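Local coordinates for putative secreted protein (Pseudomonas aeruginosa, PDB 3NPD) that is of unknown function but is probably a secreted, quorum-sensing-regulated protein that may contribute to virulence, at residues Q35-E40 against L44-S49; R57-P62 against F93-T98. All coordinates share one frame; numbering follows the deposited sequence. Where two conformers were deposited one is given.

Both contacts are built on one mixed beta-sheet. Contact 1 is the hairpin of strands 32-40 and 43-50; contact 2 sets the end of helix 52-60, which follows that hairpin in the chain, against the end of strand 88-95. Their centres lie about 16 Å apart, yet they touch where strands 43-50 and 88-95 run side by side: Leu48 O is 2.9 Å from Thr94 N, a probable hydrogen bond, and Leu48 CB packs 3.8 Å from Phe93 CD2. Each contact has a bound 3-cyclohexyl-1-propylsulfonic acid, probably from the crystallisation liquor, about 4 Å from a side chain: Tyr37 in contact 1 and Met58 in contact 2.

Contact 1 of 2, residues Q35-E40 against L44-S49; sequences QGYTVE and LINHLS
The phenol ring of Tyr37 lies flat against the amide of Asn46, their planes 11° apart, with Asn46 CG 3.5 Å from Tyr37 CZ. This stack is the tightly packed side of an antiparallel beta hairpin, whose backbone pairs Thr38 with Ile45 through two hydrogen bonds. Here Leu44 CD1 meets Tyr37 CD2 and Val39 CG2, and helix 4-21 covers the same face. Asn46 has its CG anti to the backbone N (chi1 -171°), which carries the amide under the ring and lets ND2 reach Gly36 O at 3.0 Å, from above the carbonyl plane. That oxygen takes a straighter bond from His47 N (2.9 Å).

On the other, looser and more exposed face, His47 and Thr38 cross at about a right angle, Thr38 OG1 bonding His47 NE2 at 2.7 Å in the plane of the imidazole, and Ile45 CD1 rests on Glu40 CG. Water 1 lies within hydrogen-bonding distance of Gln35 OE1 and Leu48 O but cannot serve all acceptors nearby. Asn46 ND2 gives to Gly36 O and Asp34 OD1 while OD1 accepts from water 2, which bonds Tyr37 OH; these bonds set which end of the amide is nitrogen and, with the stack, hold its rotation.

Contact 2 of 2, residues R57-P62 against F93-T98; sequences RMRSNP and FTEYKT. With SO4 (sulfate ion), chain B.
Selenomethionine Met58 and Phe93 form a Met-aromatic contact where the C-terminal end of helix 52-60 packs on a face of the mixed sheet of an alpha/beta fold, against the C-terminal end of the inner strand 88-95. The apolar part is a CH-pi interaction: Met58 CE stands over the centre of the Phe93 ring, 3.6 Å from the centroid and only 5° off the ring normal. The bend at the last torsion of Met58 (chi3 74°) turns this methyl group onto the ring, leaving SE above the same face at the longer distance of 4.6 Å from the centroid. Val50, Val102 and Val65 also touch Met58, while Leu48 and Leu69 pack on Phe93, making this the buried part of the contact.

The polar part is weaker. Arg59, extended from CG to NE, turns the edge of its guanidinium to Glu95 OE2. In the Glu95 conformer given, the salt bridge from Arg59 NH1 to Glu95 OE2 is long and weak, at 3.9 Å, and doubtful as a lasting bond. The guanidinium's stronger polar partners lie outside the two segments: a salt bridge from NH1 to Glu56 OE1, and NH2 donating to Pro101 O.

A sulfate, probably from the crystallisation liquor, sits at the N-terminal end of helix 52-60, bound by Arg51 NH1 and Ala52 N, and Lys97 NZ donates to its O3 at 2.9 Å.

Contact 1 of 2, residues Q35-E40 against L44-S49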
ATOM      1  N   GLN A  35       4.320  -7.040  -4.931  1.00 14.91           N
ATOM      2  CA  GLN A  35       5.019  -6.531  -6.135  1.00 14.58           C
ATOM      3  C   GLN A  35       5.873  -5.316  -5.856  1.00 15.97           C
ATOM      4  O   GLN A  35       6.424  -4.742  -6.786  1.00 17.55           O
ATOM      5  CB  GLN A  35       4.029  -6.229  -7.254  1.00 15.75           C
ATOM      6  CG  GLN A  35       3.136  -7.388  -7.587  1.00 16.29           C
ATOM      7  CD  GLN A  35       2.082  -6.998  -8.580  1.00 21.47           C
ATOM      8  OE1 GLN A  35       1.374  -6.024  -8.381  1.00 26.16           O
ATOM      9  NE2 GLN A  35       1.944  -7.763  -9.609  1.00 21.27           N
ATOM     10  N   GLY A  36       6.011  -4.948  -4.577  1.00 16.25           N
ATOM     11  CA  GLY A  36       6.886  -3.843  -4.180  1.00 15.33           C
ATOM     12  C   GLY A  36       6.134  -2.536  -4.129  1.00 12.66           C
ATOM     13  O   GLY A  36       4.903  -2.512  -4.029  1.00 14.05           O
ATOM     14  N   TYR A  37       6.901  -1.451  -4.170  1.00 14.04           N
ATOM     15  CA  TYR A  37       6.418  -0.122  -3.863  1.00 13.36           C
ATOM     16  C   TYR A  37       6.809   0.924  -4.867  1.00 14.42           C
ATOM     17  O   TYR A  37       7.882   0.840  -5.474  1.00 16.43           O
ATOM     18  CB  TYR A  37       7.014   0.319  -2.522  1.00 15.38           C
ATOM     19  CG  TYR A  37       6.626  -0.582  -1.387  1.00 14.65           C
ATOM     20  CD1 TYR A  37       7.267  -1.796  -1.193  1.00 15.86           C
ATOM     21  CD2 TYR A  37       5.649  -0.182  -0.438  1.00 16.77           C
ATOM     22  CE1 TYR A  37       6.882  -2.663  -0.131  1.00 18.87           C
ATOM     23  CE2 TYR A  37       5.316  -0.995   0.652  1.00 19.54           C
ATOM     24  CZ  TYR A  37       5.915  -2.236   0.797  1.00 18.17           C
ATOM     25  OH  TYR A  37       5.591  -3.066   1.865  1.00 19.35           O
ATOM     26  N   THR A  38       5.915   1.884  -5.067  1.00 13.52           N
ATOM     27  CA  THR A  38       6.161   3.103  -5.841  1.00 14.23           C
ATOM     28  C   THR A  38       5.631   4.293  -5.035  1.00 14.06           C
ATOM     29  O   THR A  38       4.978   4.111  -3.994  1.00 14.56           O
ATOM     30  CB  THR A  38       5.534   3.092  -7.251  1.00 15.04           C
ATOM     31  OG1 THR A  38       4.106   3.107  -7.137  1.00 15.68           O
ATOM     32  CG2 THR A  38       6.006   1.894  -8.118  1.00 17.66           C
ATOM     33  N   VAL A  39       5.919   5.496  -5.508  1.00 13.91           N
ATOM     34  CA  VAL A  39       5.478   6.713  -4.853  1.00 12.74           C
ATOM     35  C   VAL A  39       4.780   7.604  -5.889  1.00 14.95           C
ATOM     36  O   VAL A  39       5.259   7.765  -7.042  1.00 15.48           O
ATOM     37  CB  VAL A  39       6.679   7.460  -4.218  1.00 14.51           C
ATOM     38  CG1 VAL A  39       6.226   8.828  -3.671  1.00 14.59           C
ATOM     39  CG2 VAL A  39       7.301   6.611  -3.090  1.00 13.89           C
ATOM     40  N   GLU A  40       3.629   8.115  -5.495  1.00 15.53           N
ATOM     41  CA  GLU A  40       2.881   9.132  -6.293  1.00 13.24           C
ATOM     42  C   GLU A  40       2.535  10.230  -5.320  1.00 16.21           C
ATOM     43  O   GLU A  40       1.670  10.079  -4.478  1.00 17.33           O
ATOM     44  CB  GLU A  40       1.640   8.555  -6.943  1.00 18.18           C
ATOM     45  CG  GLU A  40       1.917   7.491  -7.970  1.00 19.53           C
ATOM     46  CD  GLU A  40       2.577   7.972  -9.254  1.00 33.42           C
ATOM     47  OE1 GLU A  40       2.472   9.188  -9.626  1.00 33.41           O
ATOM     48  OE2 GLU A  40       3.192   7.103  -9.910  1.00 33.98           O
ATOM     49  N   LEU A  44       2.810   6.456  -0.552  1.00 13.10           N
ATOM     50  CA  LEU A  44       3.663   5.267  -0.685  1.00 12.76           C
ATOM     51  C   LEU A  44       2.717   4.112  -1.016  1.00 13.16           C
ATOM     52  O   LEU A  44       1.867   3.758  -0.197  1.00 14.22           O
ATOM     53  CB  LEU A  44       4.408   4.985   0.633  1.00 13.79           C
ATOM     54  CG  LEU A  44       5.279   3.729   0.673  1.00 16.63           C
ATOM     55  CD1 LEU A  44       6.383   3.790  -0.415  1.00 14.16           C
ATOM     56  CD2 LEU A  44       5.878   3.499   2.091  1.00 14.19           C
ATOM     57  N   ILE A  45       2.881   3.528  -2.175  1.00 12.94           N
ATOM     58  CA  ILE A  45       1.927   2.559  -2.707  1.00 13.84           C
ATOM     59  C   ILE A  45       2.588   1.198  -2.724  1.00 12.82           C
ATOM     60  O   ILE A  45       3.636   1.039  -3.356  1.00 14.15           O
ATOM     61  CB  ILE A  45       1.496   2.911  -4.145  1.00 14.83           C
ATOM     62  CG1 ILE A  45       0.898   4.293  -4.265  1.00 14.24           C
ATOM     63  CG2 ILE A  45       0.501   1.810  -4.719  1.00 13.17           C
ATOM     64  CD1 ILE A  45       0.904   4.877  -5.663  1.00 17.01           C
ATOM     65  N   ASN A  46       1.975   0.208  -2.075  1.00 13.66           N
ATOM     66  CA  ASN A  46       2.395  -1.169  -2.131  1.00 14.22           C
ATOM     67  C   ASN A  46       1.454  -1.779  -3.151  1.00 12.50           C
ATOM     68  O   ASN A  46       0.214  -1.754  -2.982  1.00 16.31           O
ATOM     69  CB  ASN A  46       2.232  -1.812  -0.728  1.00 17.33           C
ATOM     70  CG  ASN A  46       2.842  -3.202  -0.578  1.00 16.27           C
ATOM     71  OD1 ASN A  46       2.616  -3.838   0.455  1.00 17.11           O
ATOM     72  ND2 ASN A  46       3.570  -3.700  -1.587  1.00 13.08           N
ATOM     73  N   HIS A  47       2.018  -2.320  -4.217  1.00 13.12           N
ATOM     74  CA  HIS A  47       1.259  -2.985  -5.244  1.00 14.20           C
ATOM     75  C   HIS A  47       1.287  -4.473  -4.941  1.00 12.66           C
ATOM     76  O   HIS A  47       2.358  -5.028  -4.719  1.00 13.47           O
ATOM     77  CB  HIS A  47       1.935  -2.762  -6.596  1.00 11.46           C
ATOM     78  CG  HIS A  47       2.091  -1.304  -6.969  1.00 13.10           C
ATOM     79  ND1 HIS A  47       1.177  -0.605  -7.731  1.00 15.18           N
ATOM     80  CD2 HIS A  47       3.083  -0.433  -6.690  1.00 14.31           C
ATOM     81  CE1 HIS A  47       1.592   0.640  -7.886  1.00 17.01           C
ATOM     82  NE2 HIS A  47       2.746   0.774  -7.264  1.00 14.73           N
ATOM     83  N   LEU A  48       0.114  -5.119  -4.985  1.00 13.82           N
ATOM     84  CA  LEU A  48       0.001  -6.545  -4.788  1.00 14.78           C
ATOM     85  C   LEU A  48      -0.936  -7.130  -5.858  1.00 15.55           C
ATOM     86  O   LEU A  48      -1.905  -6.447  -6.277  1.00 14.45           O
ATOM     87  CB  LEU A  48      -0.493  -6.872  -3.399  1.00 16.97           C
ATOM     88  CG  LEU A  48       0.390  -6.384  -2.221  1.00 15.09           C
ATOM     89  CD1 LEU A  48      -0.224  -5.097  -1.620  1.00 18.57           C
ATOM     90  CD2 LEU A  48       0.602  -7.503  -1.185  1.00 15.27           C
ATOM     91  N   SER A  49      -0.628  -8.346  -6.329  1.00 15.18           N
ATOM     92  CA  SER A  49      -1.535  -9.073  -7.242  1.00 12.93           C
ATOM     93  C   SER A  49      -2.214 -10.157  -6.417  1.00 15.09           C
ATOM     94  O   SER A  49      -1.618 -10.698  -5.470  1.00 15.47           O
ATOM     95  CB  SER A  49      -0.844  -9.693  -8.459  1.00 15.19           C
ATOM     96  OG  SER A  49       0.095 -10.657  -8.113  1.00 19.61           O
TER
HETATM   97  O   HOH W   1      -1.040  -4.497  -8.296  1.00 20.40           O
HETATM   98  O   HOH W   2       3.052  -2.903   3.260  1.00 24.31           O

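Contact 2 of 2, residues R57-P62 against F93-T98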
ATOM      1  N   ARG A  57     -13.200 -13.056  -2.748  1.00 16.62           N
ATOM      2  CA  ARG A  57     -13.375 -12.964  -1.297  1.00 18.18           C
ATOM      3  C   ARG A  57     -13.121 -11.552  -0.818  1.00 16.73           C
ATOM      4  O   ARG A  57     -13.872 -11.034   0.029  1.00 19.48           O
ATOM      5  CB  ARG A  57     -12.444 -13.926  -0.551  1.00 20.31           C
ATOM      6  CG  ARG A  57     -12.719 -15.390  -0.821  1.00 31.48           C
ATOM      7  CD  ARG A  57     -12.181 -16.315   0.294  1.00 41.53           C
ATOM      8  NE  ARG A  57     -10.722 -16.335   0.553  1.00 41.30           N
ATOM      9  CZ  ARG A  57      -9.768 -16.925  -0.192  1.00 39.98           C
ATOM     10  NH1 ARG A  57     -10.021 -17.489  -1.366  1.00 25.71           N
ATOM     11  NH2 ARG A  57      -8.499 -16.900   0.232  1.00 53.64           N
HETATM   12  N   MSE A  58     -12.075 -10.911  -1.358  1.00 17.25           N
HETATM   13  CA  MSE A  58     -11.798  -9.504  -1.042  1.00 14.87           C
HETATM   14  C   MSE A  58     -12.924  -8.559  -1.426  1.00 15.82           C
HETATM   15  O   MSE A  58     -13.351  -7.752  -0.618  1.00 15.13           O
HETATM   16  CB  MSE A  58     -10.479  -9.024  -1.633  1.00 13.82           C
HETATM   17  CG  MSE A  58      -9.338  -9.706  -0.982  1.00 16.18           C
HETATM   18 SE   MSE A  58      -7.624  -9.197  -1.705  0.75 17.16          SE
HETATM   19  CE  MSE A  58      -7.531  -7.435  -0.894  1.00 17.58           C
ATOM     20  N   ARG A  59     -13.446  -8.729  -2.617  1.00 14.52           N
ATOM     21  CA  ARG A  59     -14.527  -7.883  -3.110  1.00 15.81           C
ATOM     22  C   ARG A  59     -15.828  -8.054  -2.351  1.00 15.13           C
ATOM     23  O   ARG A  59     -16.645  -7.138  -2.343  1.00 15.58           O
ATOM     24  CB  ARG A  59     -14.783  -8.164  -4.584  1.00 17.32           C
ATOM     25  CG  ARG A  59     -13.666  -7.659  -5.493  1.00 17.30           C
ATOM     26  CD  ARG A  59     -14.051  -7.961  -6.924  1.00 22.91           C
ATOM     27  NE  ARG A  59     -13.017  -7.605  -7.877  1.00 21.06           N
ATOM     28  CZ  ARG A  59     -12.321  -8.434  -8.661  1.00 24.74           C
ATOM     29  NH1 ARG A  59     -12.517  -9.743  -8.657  1.00 23.87           N
ATOM     30  NH2 ARG A  59     -11.404  -7.919  -9.489  1.00 24.84           N
ATOM     31  N   SER A  60     -16.053  -9.258  -1.803  1.00 15.42           N
ATOM     32  CA  SER A  60     -17.269  -9.566  -1.025  1.00 15.37           C
ATOM     33  C   SER A  60     -17.301  -8.890   0.331  1.00 15.72           C
ATOM     34  O   SER A  60     -18.374  -8.781   0.950  1.00 17.99           O
ATOM     35  CB  SER A  60     -17.445 -11.092  -0.835  1.00 18.39           C
ATOM     36  OG  SER A  60     -16.541 -11.605   0.100  1.00 23.07           O
ATOM     37  N   ASN A  61     -16.137  -8.473   0.838  1.00 16.08           N
ATOM     38  CA  ASN A  61     -16.097  -7.812   2.156  1.00 19.72           C
ATOM     39  C   ASN A  61     -14.976  -6.768   2.231  1.00 18.41           C
ATOM     40  O   ASN A  61     -13.945  -6.956   2.920  1.00 17.95           O
ATOM     41  CB  ASN A  61     -15.991  -8.821   3.269  1.00 22.84           C
ATOM     42  CG  ASN A  61     -16.391  -8.213   4.636  1.00 25.65           C
ATOM     43  OD1 ASN A  61     -16.378  -6.974   4.852  1.00 25.17           O
ATOM     44  ND2 ASN A  61     -16.757  -9.083   5.555  1.00 33.30           N
ATOM     45  N   PRO A  62     -15.185  -5.658   1.513  1.00 17.24           N
ATOM     46  CA  PRO A  62     -14.141  -4.654   1.444  1.00 15.44           C
ATOM     47  C   PRO A  62     -13.907  -3.945   2.783  1.00 15.42           C
ATOM     48  O   PRO A  62     -12.787  -3.528   3.068  1.00 16.37           O
ATOM     49  CB  PRO A  62     -14.630  -3.677   0.369  1.00 17.40           C
ATOM     50  CG  PRO A  62     -15.948  -4.081  -0.019  1.00 21.51           C
ATOM     51  CD  PRO A  62     -16.318  -5.359   0.610  1.00 19.17           C
ATOM     52  N   PHE A  93      -4.354  -3.467  -4.874  1.00 13.10           N
ATOM     53  CA  PHE A  93      -4.483  -4.891  -5.260  1.00 12.31           C
ATOM     54  C   PHE A  93      -5.108  -4.977  -6.623  1.00 12.46           C
ATOM     55  O   PHE A  93      -6.146  -4.334  -6.898  1.00 14.88           O
ATOM     56  CB  PHE A  93      -5.391  -5.633  -4.293  1.00 13.55           C
ATOM     57  CG  PHE A  93      -4.864  -5.758  -2.899  1.00 16.25           C
ATOM     58  CD1 PHE A  93      -5.114  -4.752  -1.945  1.00 14.74           C
ATOM     59  CD2 PHE A  93      -4.158  -6.906  -2.490  1.00 20.00           C
ATOM     60  CE1 PHE A  93      -4.632  -4.889  -0.636  1.00 19.80           C
ATOM     61  CE2 PHE A  93      -3.679  -7.020  -1.183  1.00 21.63           C
ATOM     62  CZ  PHE A  93      -3.912  -6.018  -0.276  1.00 17.70           C
ATOM     63  N   THR A  94      -4.501  -5.769  -7.500  1.00 12.17           N
ATOM     64  CA  THR A  94      -5.019  -6.040  -8.842  1.00 13.87           C
ATOM     65  C   THR A  94      -5.056  -7.557  -9.074  1.00 14.88           C
ATOM     66  O   THR A  94      -4.391  -8.304  -8.377  1.00 14.86           O
ATOM     67  CB  THR A  94      -4.164  -5.312  -9.893  1.00 16.34           C
ATOM     68  OG1 THR A  94      -2.832  -5.820  -9.852  1.00 15.31           O
ATOM     69  CG2 THR A  94      -4.189  -3.769  -9.635  1.00 19.46           C
ATOM     70  N   GLU A  95      -5.819  -7.996 -10.056  1.00 17.38           N
ATOM     71  CA  GLU A  95      -5.914  -9.402 -10.413  0.60 20.16           C
ATOM     72  C   GLU A  95      -4.602  -9.923 -10.997  1.00 19.21           C
ATOM     73  O   GLU A  95      -3.982  -9.260 -11.817  1.00 16.23           O
ATOM     74  CB  GLU A  95      -7.026  -9.602 -11.456  0.60 22.29           C
ATOM     75  CG  GLU A  95      -8.400  -9.735 -10.849  0.60 30.30           C
ATOM     76  CD  GLU A  95      -8.721 -11.175 -10.512  0.60 33.79           C
ATOM     77  OE1 GLU A  95      -7.838 -11.873  -9.947  0.60 20.86           O
ATOM     78  OE2 GLU A  95      -9.865 -11.586 -10.805  0.60 39.44           O
ATOM     79  N   TYR A  96      -4.205 -11.115 -10.597  1.00 16.63           N
ATOM     80  CA  TYR A  96      -2.979 -11.722 -11.113  1.00 13.22           C
ATOM     81  C   TYR A  96      -3.011 -11.882 -12.635  1.00 13.06           C
ATOM     82  O   TYR A  96      -2.065 -11.516 -13.278  1.00 16.03           O
ATOM     83  CB  TYR A  96      -2.769 -13.055 -10.430  1.00 15.06           C
ATOM     84  CG  TYR A  96      -1.567 -13.795 -10.928  1.00 14.73           C
ATOM     85  CD1 TYR A  96      -0.294 -13.278 -10.733  1.00 14.27           C
ATOM     86  CD2 TYR A  96      -1.684 -15.008 -11.606  1.00 20.19           C
ATOM     87  CE1 TYR A  96       0.839 -13.931 -11.167  1.00 13.59           C
ATOM     88  CE2 TYR A  96      -0.541 -15.707 -12.016  1.00 17.22           C
ATOM     89  CZ  TYR A  96       0.714 -15.143 -11.848  1.00 14.24           C
ATOM     90  OH  TYR A  96       1.802 -15.819 -12.315  1.00 18.50           O
ATOM     91  N   LYS A  97      -4.078 -12.479 -13.150  1.00 16.99           N
ATOM     92  CA  LYS A  97      -4.145 -12.762 -14.603  1.00 18.22           C
ATOM     93  C   LYS A  97      -4.395 -11.562 -15.525  1.00 21.55           C
ATOM     94  O   LYS A  97      -3.915 -11.561 -16.662  1.00 20.22           O
ATOM     95  CB  LYS A  97      -5.267 -13.775 -14.857  1.00 21.55           C
ATOM     96  CG  LYS A  97      -5.039 -15.139 -14.240  1.00 29.74           C
ATOM     97  CD  LYS A  97      -4.052 -15.906 -15.006  1.00 34.26           C
ATOM     98  CE  LYS A  97      -3.759 -17.271 -14.402  1.00 39.79           C
ATOM     99  NZ  LYS A  97      -4.828 -18.311 -14.507  1.00 30.21           N
ATOM    100  N   THR A  98      -5.197 -10.607 -15.082  1.00 23.03           N
ATOM    101  CA  THR A  98      -5.665  -9.477 -15.919  1.00 23.94           C
ATOM    102  C   THR A  98      -5.186  -8.105 -15.493  1.00 25.38           C
ATOM    103  O   THR A  98      -5.304  -7.149 -16.242  1.00 24.39           O
ATOM    104  CB  THR A  98      -7.203  -9.447 -15.901  1.00 22.29           C
ATOM    105  OG1 THR A  98      -7.665  -9.109 -14.579  1.00 25.60           O
ATOM    106  CG2 THR A  98      -7.810 -10.813 -16.273  1.00 26.09           C
TER
HETATM  107  S   SO4 B   1      -5.932 -17.214 -11.009  1.00 40.86           S
HETATM  108  O1  SO4 B   1      -5.905 -15.743 -10.883  1.00 28.43           O
HETATM  109  O2  SO4 B   1      -6.641 -17.941  -9.945  1.00 44.78           O
HETATM  110  O3  SO4 B   1      -6.580 -17.557 -12.270  1.00 47.19           O
HETATM  111  O4  SO4 B   1      -4.544 -17.719 -10.977  1.00 41.13           O
HETATM  112  O   HOH W   3     -11.716 -12.649  -9.448  1.00 32.38           O